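PDB 3UAO: putative isochorismatase from Bordetella bronchiseptica, which catalyses the hydrolysis of maleamate to maleate and ammonia, a step in the bacterial degradation of nicotinate (vitamin B3). Local coordinates for residues A152-R157 with A183-L188; I71-T76 with L190-G195. All blocks are in the same frame, centred on the assembly; numbering follows the deposited sequence.

Contact 1: residues A152-R157 with A183-L188. With ACT (acetate ion), chain J.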
loop_
_atom_site.group_PDB
_atom_site.type_symbol
_atom_site.label_atom_id
_atom_site.label_comp_id
_atom_site.label_asym_id
_atom_site.label_seq_id
_atom_site.Cartn_x
_atom_site.Cartn_y
_atom_site.Cartn_z
ATOM N N ALA A 152 -9.368 2.689 0.626
ATOM C CA ALA A 152 -10.022 2.616 1.933
ATOM C C ALA A 152 -11.322 3.452 1.951
ATOM O O ALA A 152 -12.308 3.078 2.611
ATOM C CB ALA A 152 -9.056 3.045 3.038
ATOM N N TRP A 153 -11.343 4.549 1.179
ATOM C CA TRP A 153 -12.542 5.376 1.032
ATOM C C TRP A 153 -13.644 4.561 0.427
ATOM O O TRP A 153 -14.798 4.622 0.873
ATOM C CB TRP A 153 -12.235 6.577 0.161
ATOM C CG TRP A 153 -13.282 7.620 0.148
ATOM C CD1 TRP A 153 -13.432 8.626 1.024
ATOM C CD2 TRP A 153 -14.303 7.776 -0.822
ATOM N NE1 TRP A 153 -14.508 9.409 0.683
ATOM C CE2 TRP A 153 -15.062 8.901 -0.456
ATOM C CE3 TRP A 153 -14.665 7.067 -1.966
ATOM C CZ2 TRP A 153 -16.160 9.327 -1.188
ATOM C CZ3 TRP A 153 -15.753 7.498 -2.694
ATOM C CH2 TRP A 153 -16.481 8.617 -2.300
ATOM N N LEU A 154 -13.297 3.771 -0.589
ATOM C CA LEU A 154 -14.259 2.916 -1.282
ATOM C C LEU A 154 -14.686 1.720 -0.407
ATOM O O LEU A 154 -15.876 1.420 -0.293
ATOM C CB LEU A 154 -13.692 2.442 -2.627
ATOM C CG LEU A 154 -13.431 3.532 -3.664
ATOM C CD1 LEU A 154 -12.564 2.989 -4.841
ATOM C CD2 LEU A 154 -14.721 4.157 -4.200
ATOM N N ALA A 155 -13.719 1.042 0.195
ATOM C CA ALA A 155 -13.990 -0.048 1.126
ATOM C C ALA A 155 -15.006 0.333 2.214
ATOM O O ALA A 155 -15.967 -0.389 2.485
ATOM C CB ALA A 155 -12.668 -0.475 1.788
ATOM N N GLN A 156 -14.764 1.475 2.852
ATOM C CA GLN A 156 -15.608 1.940 3.922
ATOM C C GLN A 156 -17.037 2.059 3.457
ATOM O O GLN A 156 -17.949 1.742 4.193
ATOM C CB GLN A 156 -15.143 3.299 4.447
ATOM C CG GLN A 156 -16.036 3.835 5.560
ATOM C CD GLN A 156 -15.544 5.146 6.134
ATOM O OE1 GLN A 156 -14.371 5.326 6.295
ATOM N NE2 GLN A 156 -16.462 6.067 6.432
ATOM N N ARG A 157 -17.207 2.510 2.223
ATOM C CA ARG A 157 -18.516 2.697 1.625
ATOM C C ARG A 157 -19.069 1.389 1.026
ATOM O O ARG A 157 -20.149 1.375 0.481
ATOM C CB ARG A 157 -18.413 3.822 0.594
ATOM C CG ARG A 157 -18.710 5.158 1.199
ATOM C CD ARG A 157 -18.096 6.337 0.497
ATOM N NE ARG A 157 -16.866 6.625 1.227
ATOM C CZ ARG A 157 -16.632 7.633 2.061
ATOM N NH1 ARG A 157 -17.507 8.603 2.285
ATOM N NH2 ARG A 157 -15.456 7.669 2.663
ATOM N N ALA A 183 -7.182 -3.926 -6.016
ATOM C CA ALA A 183 -7.755 -3.617 -4.703
ATOM C C ALA A 183 -9.063 -4.338 -4.342
ATOM O O ALA A 183 -9.564 -4.169 -3.236
ATOM C CB ALA A 183 -7.945 -2.119 -4.580
ATOM N N GLY A 184 -9.632 -5.134 -5.248
ATOM C CA GLY A 184 -10.886 -5.820 -4.980
ATOM C C GLY A 184 -12.180 -5.260 -5.542
ATOM O O GLY A 184 -13.253 -5.757 -5.198
ATOM N N PHE A 185 -12.108 -4.261 -6.427
ATOM C CA PHE A 185 -13.310 -3.654 -7.045
ATOM C C PHE A 185 -13.492 -4.102 -8.504
ATOM O O PHE A 185 -12.544 -4.283 -9.239
ATOM C CB PHE A 185 -13.261 -2.116 -6.930
ATOM C CG PHE A 185 -12.888 -1.632 -5.540
ATOM C CD1 PHE A 185 -13.797 -1.662 -4.509
ATOM C CD2 PHE A 185 -11.630 -1.193 -5.269
ATOM C CE1 PHE A 185 -13.473 -1.282 -3.215
ATOM C CE2 PHE A 185 -11.292 -0.767 -3.975
ATOM C CZ PHE A 185 -12.228 -0.822 -2.947
ATOM N N ARG A 186 -14.727 -4.251 -8.950
ATOM C CA ARG A 186 -14.981 -4.618 -10.356
ATOM C C ARG A 186 -14.923 -3.308 -11.100
ATOM O O ARG A 186 -15.793 -2.454 -10.854
ATOM C CB ARG A 186 -16.354 -5.264 -10.495
ATOM C CG ARG A 186 -16.439 -6.604 -9.755
ATOM C CD ARG A 186 -17.850 -6.986 -9.372
ATOM N NE ARG A 186 -17.856 -8.196 -8.569
ATOM C CZ ARG A 186 -18.192 -9.407 -9.005
ATOM N NH1 ARG A 186 -18.597 -9.630 -10.247
ATOM N NH2 ARG A 186 -18.146 -10.425 -8.172
ATOM N N PRO A 187 -13.883 -3.103 -11.952
ATOM C CA PRO A 187 -13.882 -1.867 -12.712
ATOM C C PRO A 187 -14.811 -1.950 -13.922
ATOM O O PRO A 187 -14.868 -2.985 -14.607
ATOM C CB PRO A 187 -12.405 -1.703 -13.176
ATOM C CG PRO A 187 -11.625 -2.908 -12.533
ATOM C CD PRO A 187 -12.701 -3.932 -12.259
ATOM N N LEU A 188 -15.541 -0.855 -14.168
ATOM C CA LEU A 188 -16.365 -0.682 -15.352
ATOM C C LEU A 188 -15.814 0.543 -16.091
ATOM O O LEU A 188 -16.094 1.695 -15.727
ATOM C CB LEU A 188 -17.823 -0.452 -14.941
ATOM C CG LEU A 188 -18.936 -0.757 -15.952
ATOM C CD1 LEU A 188 -20.302 -0.537 -15.312
ATOM C CD2 LEU A 188 -18.789 0.022 -17.260
HETATM C C ACT J . -20.240 6.068 5.133
HETATM O O ACT J . -19.434 7.028 4.829
HETATM O OXT ACT J . -19.688 5.025 5.691
HETATM C CH3 ACT J . -21.739 6.155 4.808
#

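Contact 2: residues I71-T76 with L190-G195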
loop_
_atom_site.group_PDB
_atom_site.type_symbol
_atom_site.label_atom_id
_atom_site.label_comp_id
_atom_site.label_asym_id
_atom_site.label_seq_id
_atom_site.Cartn_x
_atom_site.Cartn_y
_atom_site.Cartn_z
ATOM N N ILE A 71 -14.881 14.252 -21.647
ATOM C CA ILE A 71 -15.258 15.034 -20.479
ATOM C C ILE A 71 -16.757 15.279 -20.466
ATOM O O ILE A 71 -17.440 14.975 -19.501
ATOM C CB ILE A 71 -14.467 16.363 -20.415
ATOM C CG1 ILE A 71 -13.059 16.092 -19.882
ATOM C CG2 ILE A 71 -15.152 17.426 -19.544
ATOM C CD1 ILE A 71 -12.119 17.241 -20.109
ATOM N N GLU A 72 -17.267 15.798 -21.565
ATOM C CA GLU A 72 -18.697 16.041 -21.699
ATOM C C GLU A 72 -19.599 14.837 -21.561
ATOM O O GLU A 72 -20.681 14.957 -20.965
ATOM C CB GLU A 72 -18.997 16.650 -23.062
ATOM C CG GLU A 72 -18.624 18.062 -23.119
ATOM C CD GLU A 72 -19.360 18.862 -22.092
ATOM O OE1 GLU A 72 -20.619 18.669 -21.957
ATOM O OE2 GLU A 72 -18.642 19.666 -21.440
ATOM N N THR A 73 -19.211 13.712 -22.177
ATOM C CA THR A 73 -20.021 12.510 -22.070
ATOM C C THR A 73 -20.113 12.125 -20.581
ATOM O O THR A 73 -21.195 11.797 -20.085
ATOM C CB THR A 73 -19.478 11.363 -22.936
ATOM O OG1 THR A 73 -19.384 11.787 -24.304
ATOM C CG2 THR A 73 -20.390 10.163 -22.854
ATOM N N THR A 74 -19.003 12.255 -19.857
ATOM C CA THR A 74 -18.965 11.937 -18.423
ATOM C C THR A 74 -19.982 12.728 -17.588
ATOM O O THR A 74 -20.456 12.235 -16.570
ATOM C CB THR A 74 -17.532 12.159 -17.819
ATOM O OG1 THR A 74 -16.573 11.334 -18.506
ATOM C CG2 THR A 74 -17.518 11.872 -16.319
ATOM N N ARG A 75 -20.322 13.941 -18.003
ATOM C CA ARG A 75 -21.324 14.715 -17.262
ATOM C C ARG A 75 -22.594 13.940 -16.988
ATOM O O ARG A 75 -23.133 14.029 -15.886
ATOM C CB ARG A 75 -21.740 15.962 -18.002
ATOM C CG ARG A 75 -20.622 16.927 -18.227
ATOM C CD ARG A 75 -21.118 18.109 -19.045
ATOM N NE ARG A 75 -22.026 18.974 -18.295
ATOM C CZ ARG A 75 -22.292 20.226 -18.626
ATOM N NH1 ARG A 75 -21.727 20.774 -19.700
ATOM N NH2 ARG A 75 -23.125 20.933 -17.880
ATOM N N THR A 76 -23.068 13.204 -17.987
ATOM C CA THR A 76 -24.294 12.412 -17.866
ATOM C C THR A 76 -24.122 11.303 -16.828
ATOM O O THR A 76 -25.069 10.951 -16.117
ATOM C CB THR A 76 -24.725 11.780 -19.225
ATOM O OG1 THR A 76 -24.735 12.779 -20.240
ATOM C CG2 THR A 76 -26.114 11.170 -19.128
ATOM N N LEU A 190 -15.826 3.174 -18.718
ATOM C CA LEU A 190 -16.690 3.865 -19.618
ATOM C C LEU A 190 -15.891 4.243 -20.870
ATOM O O LEU A 190 -15.203 5.259 -20.874
ATOM C CB LEU A 190 -17.214 5.126 -18.946
ATOM C CG LEU A 190 -18.354 5.139 -17.924
ATOM C CD1 LEU A 190 -19.155 3.801 -17.844
ATOM C CD2 LEU A 190 -17.915 5.709 -16.522
ATOM N N SER A 191 -15.994 3.424 -21.921
ATOM C CA SER A 191 -15.189 3.575 -23.138
ATOM C C SER A 191 -15.349 4.919 -23.831
ATOM O O SER A 191 -14.447 5.328 -24.557
ATOM C CB SER A 191 -15.511 2.480 -24.163
ATOM O OG SER A 191 -16.897 2.464 -24.503
ATOM N N ASP A 192 -16.505 5.568 -23.643
ATOM C CA ASP A 192 -16.791 6.852 -24.250
ATOM C C ASP A 192 -16.588 7.989 -23.253
ATOM O O ASP A 192 -16.843 9.140 -23.588
ATOM C CB ASP A 192 -18.192 6.887 -24.938
ATOM C CG ASP A 192 -19.367 6.667 -23.973
ATOM O OD1 ASP A 192 -19.196 6.018 -22.907
ATOM O OD2 ASP A 192 -20.494 7.140 -24.280
ATOM N N CYS A 193 -16.092 7.663 -22.058
ATOM C CA CYS A 193 -15.788 8.641 -21.020
ATOM C C CYS A 193 -14.323 8.641 -20.558
ATOM O O CYS A 193 -13.950 9.283 -19.540
ATOM C CB CYS A 193 -16.664 8.376 -19.807
ATOM S SG CYS A 193 -18.395 8.678 -20.083
ATOM N N VAL A 194 -13.481 7.941 -21.299
ATOM C CA VAL A 194 -12.055 8.003 -21.054
ATOM C C VAL A 194 -11.480 8.589 -22.322
ATOM O O VAL A 194 -11.917 8.238 -23.398
ATOM C CB VAL A 194 -11.491 6.590 -20.648
ATOM C CG1 VAL A 194 -12.154 6.105 -19.299
ATOM C CG2 VAL A 194 -11.720 5.575 -21.689
ATOM N N GLY A 195 -10.547 9.519 -22.232
ATOM C CA GLY A 195 -9.946 10.058 -23.454
ATOM C C GLY A 195 -8.445 10.074 -23.422
ATOM O O GLY A 195 -7.833 10.026 -22.366
#

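Contact 1: residues A152-R157 with A183-L188
Leu154 and Ala155 of helix 150-156 meet Phe185, in the loop between helix 174-182 and strand 186-195, a buried contact of the helix with that loop at the edge of the parallel Rossmann-like sheet. Helix 174-182 ends here in a Schellman motif. Its Gly184 takes a positive phi and turns the chain toward the strand, and Phe185 follows at once with its side chain directed at the neighbouring helix. With CG beside the backbone N and anti to the carbonyl carbon (chi1 -47°), the ring extends to Leu154 and places Phe185 CZ 3.6 Å from Leu154 CB. The same leucine also reaches over one ring face: Leu154 CD1 stands 4.3 Å from the Phe185 ring centroid, 17° off the normal, a CH-pi contact displaced toward the CE2 side. The backbone of the next residue adds an oblique approach, Ala155 N lying 3.9 Å from Phe185 CZ. No hydrogen bond joins the two segments, so the contact rests on apolar fit. Leu154 also touches Leu162 of strand 161-167, while Phe185 packs on Ala155 of the second subunit, whose Ala183 in turn meets Ala152 and Ala155; the contact is therefore part of a subunit interface.

At the helix end, Arg157 folds back so that its NE donates to Trp153 O at 2.9 Å. The bond is nearly straight (174°), with the acceptor in the guanidinium plane, although the donor sits above the plane of the carbonyl. Gln156 NE2 is hydrogen-bonded to Gly102 O of the third subunit and only weakly, at 3.5 Å, to OXT of an acetate probably from the crystallisation liquor. A Schellman-ended helix thus leads through a short loop into a parallel strand, as in the Rossmann-like alpha/beta fold of the isochorismatase family.

Contact 2: residues I71-T76 with L190-G195
Cys193 N donates to Leu190 O at 2.8 Å, closing a type I beta turn that presents Asp192 and Cys193 to Thr73 and Thr74 of helix 67-84. The turn is a corner that interrupts strand 186-195 of the Rossmann-like parallel sheet, and the helix lies in the connection between strands 45-50 and 87-93. Backbones come close here, the CA atoms of Thr74 and Cys193 being 5.3 Å apart.

Both threonines turn their hydroxyls back along their own helix: Thr73 OG1 is hydrogen-bonded to Ala69 O, and Thr74 OG1 to Ala70 O. In Thr73 this leaves the methyl, CG2, anti to the backbone N and aimed at the turn. It meets Asp192 OD2 at 3.3 Å, the two side chains crossing at about a right angle, and lies 3.7 Å from Cys193 SG. With CG between the backbone N and the carbonyl carbon (chi1 62°), the Asp192 carboxylate swings toward the helix. Its OD2 is also hydrogen-bonded to His219 ND1 at the start of helix 219-224; the histidine touches Thr73 and Cys193 as well, so that it completes the cluster from a third element. That bond helps hold the carboxylate in place.

Cys193 is buried and fits beside the helix backbone, its SG 3.6 Å from Thr74 N. The cysteine also touches Ala165 of strand 161-167 and Val77, farther along helix 67-84. No hydrogen bond spans the two segments: Thr74 OG1 approaches Cys193 O at a poor angle, and its nearest neighbour across the contact is a carbon, Cys193 CB, at 3.2 Å.

How the contacts relate
Contacts 1 and 2 are joined by strand 186-195, lying just before its start and at its corner, with centres about 20 Å apart. Before the strand, contact 1 ties in helix 150-156 at a subunit interface; at the corner, contact 2 ties in helix 67-84 and is touched by no other protein chain of the assembly. Their second segments follow each other closely in sequence, but the two contacts do not otherwise meet. Strand 161-167 touches both, Leu162 against Leu154 and Ala165 against Cys193. Cys172, seen as S-hydroxycysteine and probably the nucleophile, as in cysteine hydrolases of this family, belongs to neither contact.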